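Local coordinates for DUF6844 domain-containing protein (Francisella tularensis subsp. tularensis, PDB 4QVR), which is of unknown function but carries a signal sequence and belongs to the DUF6844 family, at residues S93-E96 against I97-V101; S137-L140 against A141-A145; Q371-T374 against Q375-L378; L241-G244 against F245-S249; D69-N72 against L73-I77. All coordinates share one frame; numbering follows the deposited sequence. Where two conformers were deposited one is given.

Overall arrangement
All five contacts are local, each one turn or so of helix or helix start. Along the chain they run contact 5 (helix 67-78), contact 1 (helix 94-108), contact 2 (helix 134-159), contact 4 (helix 224-246) and contact 3 (helix 374-385). Contacts 3 and 4 touch, their centres about 8 Å apart, so the end of one helix packs on the start of another although about 120 residues separate them. Contact 1 lies on the far side of the chain's centre from this pair, and contact 2 is the nearest to that centre. Contacts 1 and 2, with centres about 16 Å apart, both meet the three-stranded antiparallel sheet; contact 5 reaches the edges of both sheets.

Contact 1 of 5, residues S93-E96 against I97-V101; sequences SAEE and ILNDV
S93 and I97 meet at the very start of helix 94-108, where a capping box closes the first turn. S93 is the N-cap: its OG accepts from E96 N, and in return E96 OE1 takes the S93 backbone N-H, with S93 N 2.8 Å from E96 OE1. That return bond is almost straight, 175° at the hydrogen, and reaches OE1 on its anti side, somewhat out of the carboxylate plane. E96 gets there because its CG is anti to the carbonyl carbon (chi1 -67°) and the rest of the chain is extended, folding back past the helix start. The serine hydroxyl adds a weak bond to the same oxygen, so OE1 is held twice by one residue. I97 then makes the first regular helical bond, its N donating to S93 O at 2.9 Å. Its CG1 branch follows, passing 3.3 Å from S93 O, while the side chain as a whole is buried against V259 and K261 of strand 251-261. L98 repeats the pattern one residue on, with CG 3.4 Å from A94 O; the leucine also reaches F257, I122 and A266, seating this face of the helix on all three strands of the antiparallel sheet. N99 donates its backbone N to E95 O, and the two side chains run alongside each other, pointing the same way. D100, whose carboxylate has its salt bridge with R92, just before the helix, sends its backbone N to E96 O at 3.0 Å, and its CG lies 3.2 Å from that same carbonyl oxygen.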
# COMPACT_ATOMS: atom_id res chain seq x y z
N SER A 93 6.61 21.58 7.77
CA SER A 93 6.36 21.24 6.40
C SER A 93 5.34 20.09 6.41
O SER A 93 5.10 19.43 7.46
CB SER A 93 7.64 20.72 5.76
OG SER A 93 8.06 19.52 6.41
N ALA A 94 4.74 19.84 5.26
CA ALA A 94 3.80 18.74 5.11
C ALA A 94 4.40 17.41 5.60
O ALA A 94 3.73 16.59 6.23
CB ALA A 94 3.41 18.61 3.64
N GLU A 95 5.67 17.20 5.29
CA GLU A 95 6.32 15.96 5.65
C GLU A 95 6.48 15.81 7.19
O GLU A 95 6.41 14.72 7.71
CB GLU A 95 7.68 15.91 4.95
CG GLU A 95 8.38 14.58 5.06
CD GLU A 95 9.49 14.40 4.03
OE1 GLU A 95 10.22 15.38 3.73
OE2 GLU A 95 9.62 13.26 3.53
N GLU A 96 6.75 16.92 7.87
CA GLU A 96 6.91 16.93 9.31
C GLU A 96 5.55 16.77 10.00
O GLU A 96 5.45 16.09 11.01
CB GLU A 96 7.61 18.22 9.73
CG GLU A 96 9.06 18.29 9.24
CD GLU A 96 9.64 19.72 9.26
OE1 GLU A 96 8.86 20.69 9.14
OE2 GLU A 96 10.88 19.87 9.37
N ILE A 97 4.50 17.37 9.45
CA ILE A 97 3.18 17.23 10.01
C ILE A 97 2.79 15.76 9.93
O ILE A 97 2.43 15.15 10.93
CB ILE A 97 2.16 18.06 9.25
CG1 ILE A 97 2.44 19.56 9.43
CG2 ILE A 97 0.75 17.77 9.77
CD1 ILE A 97 1.69 20.43 8.43
N LEU A 98 2.93 15.17 8.74
CA LEU A 98 2.57 13.76 8.56
C LEU A 98 3.40 12.77 9.40
O LEU A 98 2.85 11.79 9.94
CB LEU A 98 2.65 13.40 7.09
CG LEU A 98 1.54 14.00 6.24
CD1 LEU A 98 1.79 13.73 4.79
CD2 LEU A 98 0.21 13.43 6.64
N ASN A 99 4.72 12.97 9.47
CA ASN A 99 5.55 12.14 10.32
C ASN A 99 5.11 12.23 11.77
O ASN A 99 5.08 11.23 12.47
CB ASN A 99 7.03 12.52 10.20
CG ASN A 99 7.65 12.01 8.90
OD1 ASN A 99 8.34 12.75 8.21
ND2 ASN A 99 7.37 10.74 8.55
N ASP A 100 4.78 13.43 12.25
CA ASP A 100 4.34 13.59 13.64
C ASP A 100 3.05 12.85 13.89
O ASP A 100 2.97 12.06 14.83
CB ASP A 100 4.18 15.04 14.04
CG ASP A 100 5.50 15.77 14.16
OD1 ASP A 100 6.57 15.12 14.26
OD2 ASP A 100 5.47 17.03 14.19
N VAL A 101 2.05 13.06 13.05
CA VAL A 101 0.77 12.40 13.25
C VAL A 101 0.88 10.88 13.07
O VAL A 101 0.20 10.13 13.75
CB VAL A 101 -0.35 12.97 12.38
CG1 VAL A 101 -0.53 14.46 12.65
CG2 VAL A 101 -0.07 12.74 10.92

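Contact 2 of 5, residues S137-L140 against A141-A145; sequences SAQL and AFEKA
From S137-L140 into A141-A145 the backbone is one regular alpha-helical run, each N-H from A141 to K144 bonding to the carbonyl four residues earlier, as A141 N does to S137 O at 3.0 Å. On top of this ladder, Q139 and E143 make a side-chain bond one turn apart: Q139 NE2 gives a hydrogen to E143 OE2 at 3.1 Å. The bond is bent, 145° at the hydrogen, and arrives on the anti side of the carboxylate. The amide and carboxylate planes stand 81° apart, so the amide presents its nitrogen across the acid group instead of lying flat on it. With CG anti to the backbone N (chi1 175°), Q139 CG lies 3.4 Å from E143 OE2, and the bend at chi2 then turns the amide toward the acid. The same NE2 donates to N363 OD1 of helix 349-370, which probably fixes the amide's rotation between two partners. NE2 lies too at the edge of the F142 ring, near its plane, 4.2 Å from F142 CD2. E143 is extended, and its CG passes 3.5 Å from Q139 O on the way up. On another side of the helix, the K144 chain runs beside L140, CE coming within 4.4 Å of L140 CG, before NZ bonds to T124 O of strand 117-126. A141 and F142 touch I267 of strand 264-273. This is an i to i+4 glutamine-glutamate pair, whose glutamine also links helix 134-159 to helix 349-370 while neighbouring residues pack on the three-stranded antiparallel sheet.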
# COMPACT_ATOMS: atom_id res chain seq x y z
N SER A 137 -4.83 14.52 -7.50
CA SER A 137 -3.53 14.74 -6.95
C SER A 137 -3.36 13.97 -5.64
O SER A 137 -2.31 13.37 -5.39
CB SER A 137 -3.26 16.23 -6.75
OG SER A 137 -3.22 16.89 -7.99
N ALA A 138 -4.40 13.97 -4.82
CA ALA A 138 -4.36 13.26 -3.55
C ALA A 138 -4.26 11.76 -3.77
O ALA A 138 -3.51 11.08 -3.09
CB ALA A 138 -5.58 13.60 -2.69
N GLN A 139 -5.01 11.24 -4.73
CA GLN A 139 -4.95 9.81 -5.00
C GLN A 139 -3.56 9.42 -5.49
O GLN A 139 -3.04 8.39 -5.12
CB GLN A 139 -6.00 9.43 -6.02
CG GLN A 139 -5.94 7.97 -6.46
CD GLN A 139 -6.21 7.01 -5.34
OE1 GLN A 139 -6.69 7.42 -4.27
NE2 GLN A 139 -5.95 5.72 -5.57
N LEU A 140 -2.96 10.24 -6.35
CA LEU A 140 -1.63 9.97 -6.85
C LEU A 140 -0.64 9.93 -5.66
O LEU A 140 0.25 9.09 -5.57
CB LEU A 140 -1.22 11.05 -7.83
CG LEU A 140 0.22 10.94 -8.31
CD1 LEU A 140 0.38 9.70 -9.16
CD2 LEU A 140 0.64 12.16 -9.09
N ALA A 141 -0.80 10.90 -4.77
CA ALA A 141 0.05 11.01 -3.59
C ALA A 141 -0.05 9.74 -2.72
O ALA A 141 0.97 9.25 -2.20
CB ALA A 141 -0.35 12.26 -2.80
N PHE A 142 -1.26 9.21 -2.58
CA PHE A 142 -1.45 7.96 -1.83
C PHE A 142 -0.73 6.84 -2.55
O PHE A 142 -0.06 6.05 -1.92
CB PHE A 142 -2.93 7.58 -1.64
CG PHE A 142 -3.10 6.14 -1.23
CD1 PHE A 142 -2.73 5.72 0.04
CD2 PHE A 142 -3.59 5.19 -2.11
CE1 PHE A 142 -2.83 4.38 0.41
CE2 PHE A 142 -3.73 3.86 -1.74
CZ PHE A 142 -3.33 3.45 -0.48
N GLU A 143 -0.88 6.76 -3.86
CA GLU A 143 -0.22 5.68 -4.62
C GLU A 143 1.29 5.68 -4.43
O GLU A 143 1.92 4.62 -4.27
CB GLU A 143 -0.58 5.75 -6.11
CG GLU A 143 -2.05 5.33 -6.37
CD GLU A 143 -2.61 5.77 -7.73
OE1 GLU A 143 -1.85 6.19 -8.64
OE2 GLU A 143 -3.86 5.71 -7.89
N LYS A 144 1.89 6.85 -4.41
CA LYS A 144 3.33 6.95 -4.18
C LYS A 144 3.71 6.57 -2.76
O LYS A 144 4.72 5.95 -2.53
CB LYS A 144 3.82 8.38 -4.42
CG LYS A 144 3.84 8.83 -5.89
CD LYS A 144 4.02 10.33 -5.82
CE LYS A 144 4.40 11.02 -7.09
NZ LYS A 144 4.65 12.43 -6.69
N ALA A 145 2.92 7.03 -1.80
CA ALA A 145 3.15 6.66 -0.42
C ALA A 145 3.06 5.13 -0.26
O ALA A 145 3.94 4.48 0.34
CB ALA A 145 2.08 7.31 0.45

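Contact 3 of 5, residues Q371-T374 against Q375-L378; sequences QMST and QEAL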
# COMPACT_ATOMS: atom_id res chain seq x y z
N GLN A 371 -0.51 -9.30 -4.85
CA GLN A 371 -0.57 -10.68 -4.37
C GLN A 371 -0.15 -11.54 -5.53
O GLN A 371 -0.93 -12.32 -6.05
CB GLN A 371 -2.00 -10.98 -3.94
CG GLN A 371 -2.48 -9.97 -2.88
CD GLN A 371 -3.90 -10.22 -2.40
OE1 GLN A 371 -4.62 -11.04 -2.95
NE2 GLN A 371 -4.29 -9.51 -1.36
N MSE A 372 1.10 -11.37 -5.93
CA MSE A 372 1.66 -12.07 -7.10
C MSE A 372 2.12 -13.48 -6.86
O MSE A 372 2.42 -13.87 -5.72
CB MSE A 372 2.89 -11.30 -7.56
CG MSE A 372 4.03 -11.40 -6.55
SE MSE A 372 5.35 -10.04 -7.05
CE MSE A 372 4.52 -8.47 -6.19
N SER A 373 2.23 -14.23 -7.94
CA SER A 373 2.68 -15.61 -7.86
C SER A 373 4.13 -15.65 -7.42
O SER A 373 4.83 -14.63 -7.45
CB SER A 373 2.55 -16.32 -9.21
OG SER A 373 3.37 -15.69 -10.18
N THR A 374 4.58 -16.84 -7.02
CA THR A 374 5.96 -17.05 -6.60
C THR A 374 6.93 -16.82 -7.77
O THR A 374 8.04 -16.33 -7.58
CB THR A 374 6.13 -18.46 -6.05
OG1 THR A 374 5.54 -19.38 -6.97
CG2 THR A 374 5.43 -18.59 -4.71
N GLN A 375 6.49 -17.17 -8.97
CA GLN A 375 7.33 -17.00 -10.14
C GLN A 375 7.43 -15.51 -10.49
O GLN A 375 8.50 -15.04 -10.87
CB GLN A 375 6.78 -17.81 -11.33
CG GLN A 375 7.86 -18.26 -12.31
CD GLN A 375 8.62 -17.11 -12.94
OE1 GLN A 375 8.03 -16.23 -13.57
NE2 GLN A 375 9.95 -17.13 -12.80
N GLU A 376 6.34 -14.77 -10.35
CA GLU A 376 6.36 -13.32 -10.63
C GLU A 376 7.26 -12.58 -9.66
O GLU A 376 7.89 -11.59 -10.02
CB GLU A 376 4.95 -12.71 -10.64
CG GLU A 376 4.15 -13.06 -11.90
CD GLU A 376 2.78 -12.40 -11.95
OE1 GLU A 376 2.12 -12.25 -10.90
OE2 GLU A 376 2.33 -12.06 -13.08
N ALA A 377 7.32 -13.07 -8.42
CA ALA A 377 8.19 -12.52 -7.41
C ALA A 377 9.66 -12.77 -7.79
O ALA A 377 10.51 -11.89 -7.61
CB ALA A 377 7.89 -13.13 -6.05
N LEU A 378 9.95 -13.96 -8.32
CA LEU A 378 11.32 -14.32 -8.75
C LEU A 378 11.82 -13.47 -9.92
O LEU A 378 12.93 -12.96 -9.90
CB LEU A 378 11.39 -15.81 -9.10
CG LEU A 378 12.66 -16.32 -9.77
CD1 LEU A 378 13.88 -16.09 -8.90
CD2 LEU A 378 12.51 -17.79 -10.13
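S373 caps the start of helix 374-385, its OG accepting the N-H of E376, with E376 N 3.1 Å from S373 OG, a capping bond at the N-terminus of the helix. The hydroxyl stands between the backbone N and the carbonyl carbon (chi1 62°), which swings it under the first turn where that N-H points. The carbonyl of the same residue takes the next bond, A377 N to S373 O, also 3.1 Å, so one serine holds two consecutive amides of the helix start. L378 N then bonds to T374 O, and the regular helix has begun. The cap is snug on the side-chain side as well: E376 CG comes to 3.2 Å from S373 OG. E376 itself is extended and carries its carboxylate back over the residues before the helix, where OE1 lies 3.6 Å from M372 CB. The polar end of that glutamate belongs to K416, with which OE1 forms a salt bridge, and Y412 OH adds a weak hydrogen bond. Further in, selenomethionine M372 supplies the apolar part. Its SE packs on the backbone of A377, 3.8 Å from A377 CA, with A377 CB slightly farther at 4.1 Å. M372 and A377 together thus form a small hydrophobic patch just inside the capped turn. That patch faces the last turn of helix 224-246, where both residues touch F245, and M372 also reaches L248; L378 continues the interface onto I238, while K416 comes from just past helix 402-415.

Contact 4 of 5, residues L241-G244 against F245-S249; sequences LTTG and FGNLS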
# COMPACT_ATOMS: atom_id res chain seq x y z
N LEU A 241 14.80 -11.13 -1.72
CA LEU A 241 13.81 -10.37 -2.47
C LEU A 241 12.56 -11.15 -2.76
O LEU A 241 11.46 -10.59 -2.72
CB LEU A 241 14.42 -9.87 -3.77
CG LEU A 241 15.48 -8.77 -3.56
CD1 LEU A 241 16.21 -8.44 -4.86
CD2 LEU A 241 14.79 -7.55 -2.97
N THR A 242 12.73 -12.42 -3.09
CA THR A 242 11.59 -13.30 -3.36
C THR A 242 10.73 -13.42 -2.11
O THR A 242 9.54 -13.48 -2.19
CB THR A 242 12.05 -14.70 -3.81
OG1 THR A 242 12.72 -14.59 -5.07
CG2 THR A 242 10.87 -15.62 -4.02
N THR A 243 11.36 -13.47 -0.95
CA THR A 243 10.62 -13.59 0.28
C THR A 243 9.86 -12.29 0.50
O THR A 243 8.67 -12.32 0.81
CB THR A 243 11.56 -13.94 1.43
OG1 THR A 243 12.12 -15.24 1.19
CG2 THR A 243 10.81 -13.95 2.76
N GLY A 244 10.55 -11.16 0.30
CA GLY A 244 9.96 -9.85 0.42
C GLY A 244 8.78 -9.58 -0.51
O GLY A 244 7.76 -9.04 -0.05
N PHE A 245 8.90 -9.90 -1.80
CA PHE A 245 7.77 -9.70 -2.72
C PHE A 245 6.63 -10.65 -2.39
O PHE A 245 5.46 -10.26 -2.48
CB PHE A 245 8.18 -9.91 -4.17
CG PHE A 245 9.03 -8.81 -4.73
CD1 PHE A 245 8.48 -7.59 -5.01
CD2 PHE A 245 10.36 -9.01 -4.99
CE1 PHE A 245 9.25 -6.57 -5.53
CE2 PHE A 245 11.13 -8.00 -5.52
CZ PHE A 245 10.58 -6.77 -5.78
N GLY A 246 6.95 -11.88 -1.99
CA GLY A 246 5.91 -12.85 -1.63
C GLY A 246 5.08 -12.41 -0.41
O GLY A 246 3.89 -12.69 -0.32
N ASN A 247 5.70 -11.71 0.53
CA ASN A 247 5.01 -11.24 1.73
C ASN A 247 4.15 -10.00 1.56
O ASN A 247 3.47 -9.61 2.50
CB ASN A 247 6.04 -10.92 2.80
CG ASN A 247 6.79 -12.13 3.28
OD1 ASN A 247 6.51 -13.24 2.87
ND2 ASN A 247 7.76 -11.92 4.16
N LEU A 248 4.20 -9.35 0.40
CA LEU A 248 3.40 -8.14 0.20
C LEU A 248 1.96 -8.33 0.49
O LEU A 248 1.29 -7.42 0.93
CB LEU A 248 3.53 -7.56 -1.21
CG LEU A 248 4.80 -6.79 -1.49
CD1 LEU A 248 4.74 -6.21 -2.90
CD2 LEU A 248 5.00 -5.71 -0.45
N SER A 249 1.46 -9.52 0.21
CA SER A 249 0.08 -9.84 0.44
C SER A 249 -0.27 -9.75 1.93
O SER A 249 -1.45 -9.73 2.26
CB SER A 249 -0.22 -11.22 -0.13
OG SER A 249 0.75 -12.15 0.32
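F245 turns its ring back over L241, the residue one turn earlier; F245 N also donates to L241 O at 2.8 Å. From CB, 3.7 Å from L241 O, the chain leaves with CG anti to its own carbonyl carbon (chi1 -72°), which lays the ring along the preceding turn. CG stays 3.6 Å from that oxygen, and CD2 comes still nearer, 3.0 Å from L241 O, in an oblique approach. CE2 is still 3.8 Å from L241 O and also reaches the L241 side chain, 4.2 Å from CB. This is the last part of helix 224-246, in the DUF6844 domain, and the ring is buried between helices: it reaches I154 of helix 134-159, S381 of helix 374-385 and L409 of helix 402-415. On another side of the same turn, T243 and N247 lie side by side, with T243 CG2 3.9 Å from N247 ND2. N247 N bonds to T243 O, while its side-chain amide is held from outside, OD1 by K278 NZ and ND2 by Y153 OH. The chain then tightens into a 3-10 turn at L248-S249, where S249 OG gives a weak hydrogen bond to G246 O, 3.2 Å away.

Contact 5 of 5, residues D69-N72 against L73-I77; sequences DVAN and LNNAI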
# COMPACT_ATOMS: atom_id res chain seq x y z
N ASP A 69 -6.38 -9.20 16.17
CA ASP A 69 -6.54 -8.17 15.18
C ASP A 69 -7.98 -7.85 14.75
O ASP A 69 -8.21 -6.77 14.21
CB ASP A 69 -5.61 -8.41 13.97
CG ASP A 69 -5.92 -9.71 13.22
OD1 ASP A 69 -7.11 -10.01 13.01
OD2 ASP A 69 -4.95 -10.39 12.81
N VAL A 70 -8.95 -8.74 15.01
CA VAL A 70 -10.35 -8.46 14.62
C VAL A 70 -10.79 -7.09 15.15
O VAL A 70 -11.46 -6.33 14.45
CB VAL A 70 -11.35 -9.58 15.05
CG1 VAL A 70 -12.79 -9.17 14.78
CG2 VAL A 70 -11.05 -10.89 14.32
N ALA A 71 -10.40 -6.77 16.39
CA ALA A 71 -10.70 -5.47 17.01
C ALA A 71 -9.68 -4.41 16.59
O ALA A 71 -9.97 -3.23 16.65
CB ALA A 71 -10.72 -5.59 18.53
N ASN A 72 -8.48 -4.84 16.19
CA ASN A 72 -7.45 -3.90 15.73
C ASN A 72 -7.80 -3.39 14.34
O ASN A 72 -7.83 -2.18 14.11
CB ASN A 72 -6.07 -4.57 15.67
CG ASN A 72 -5.61 -5.11 17.01
OD1 ASN A 72 -4.93 -6.14 17.08
ND2 ASN A 72 -5.98 -4.42 18.08
N LEU A 73 -8.05 -4.32 13.43
CA LEU A 73 -8.40 -3.95 12.06
C LEU A 73 -9.76 -3.27 11.99
O LEU A 73 -9.91 -2.29 11.26
CB LEU A 73 -8.29 -5.15 11.11
CG LEU A 73 -6.89 -5.76 11.05
CD1 LEU A 73 -6.81 -6.85 10.01
CD2 LEU A 73 -5.83 -4.71 10.78
N ASN A 74 -10.75 -3.76 12.75
CA ASN A 74 -12.08 -3.12 12.73
C ASN A 74 -12.06 -1.74 13.40
O ASN A 74 -12.70 -0.80 12.91
CB ASN A 74 -13.18 -4.01 13.35
CG ASN A 74 -13.68 -5.10 12.39
OD1 ASN A 74 -13.14 -5.30 11.29
ND2 ASN A 74 -14.73 -5.80 12.79
N ASN A 75 -11.35 -1.60 14.50
CA ASN A 75 -11.29 -0.28 15.16
C ASN A 75 -10.56 0.76 14.32
O ASN A 75 -10.89 1.95 14.39
CB ASN A 75 -10.68 -0.37 16.56
CG ASN A 75 -11.56 -1.14 17.53
OD1 ASN A 75 -12.72 -1.45 17.23
ND2 ASN A 75 -11.02 -1.45 18.71
N ALA A 76 -9.57 0.32 13.54
CA ALA A 76 -8.81 1.21 12.67
C ALA A 76 -9.74 1.78 11.59
O ALA A 76 -9.70 2.97 11.28
CB ALA A 76 -7.63 0.47 12.05
N ILE A 77 -10.60 0.91 11.04
CA ILE A 77 -11.59 1.33 10.06
C ILE A 77 -12.53 2.40 10.66
O ILE A 77 -12.84 3.40 10.02
CB ILE A 77 -12.43 0.13 9.57
CG1 ILE A 77 -11.57 -0.80 8.71
CG2 ILE A 77 -13.63 0.61 8.77
CD1 ILE A 77 -12.26 -2.09 8.33
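D69 and L73 face each other one turn apart near the start of helix 67-78, a short amphipathic segment at the beginning of the modelled chain. L73 N donates to D69 O at 2.6 Å, a short bond met almost head-on by the amide, with a C=O...N angle of 163°. The leucine side chain follows its own N-H backward: with CG anti to the carbonyl carbon (chi1 -60°), CG lies 3.6 Å from D69 O and 4.1 Å from D69 CB. So the aspartate contributes its backbone oxygen and its CB to this contact, and not its carboxylate. Next, N74 N bonds to V70 O at 3.2 Å, but from well above the carbonyl plane, 46° out of it, away from a lone-pair direction. N74 CB is as near, 3.1 Å from V70 O, and beyond it ND2 bonds to F322 O on strand 318-322. The asparagine thus fastens the helix to the edge strand of the four-stranded antiparallel sheet. Two residues on, A76 N bonds to N72 O, and A76 CB rests 3.4 Å from the same atom. Outside the helix, L73 packs on Y115, F322, L252 and I254, and I77, a turn further, covers L331 and Y333 of strand 328-337. The pattern, with L73 and I77 spaced four apart and turned to the strands while A71 and N75 meet solvent, is that of an amphipathic helix laid against beta sheet.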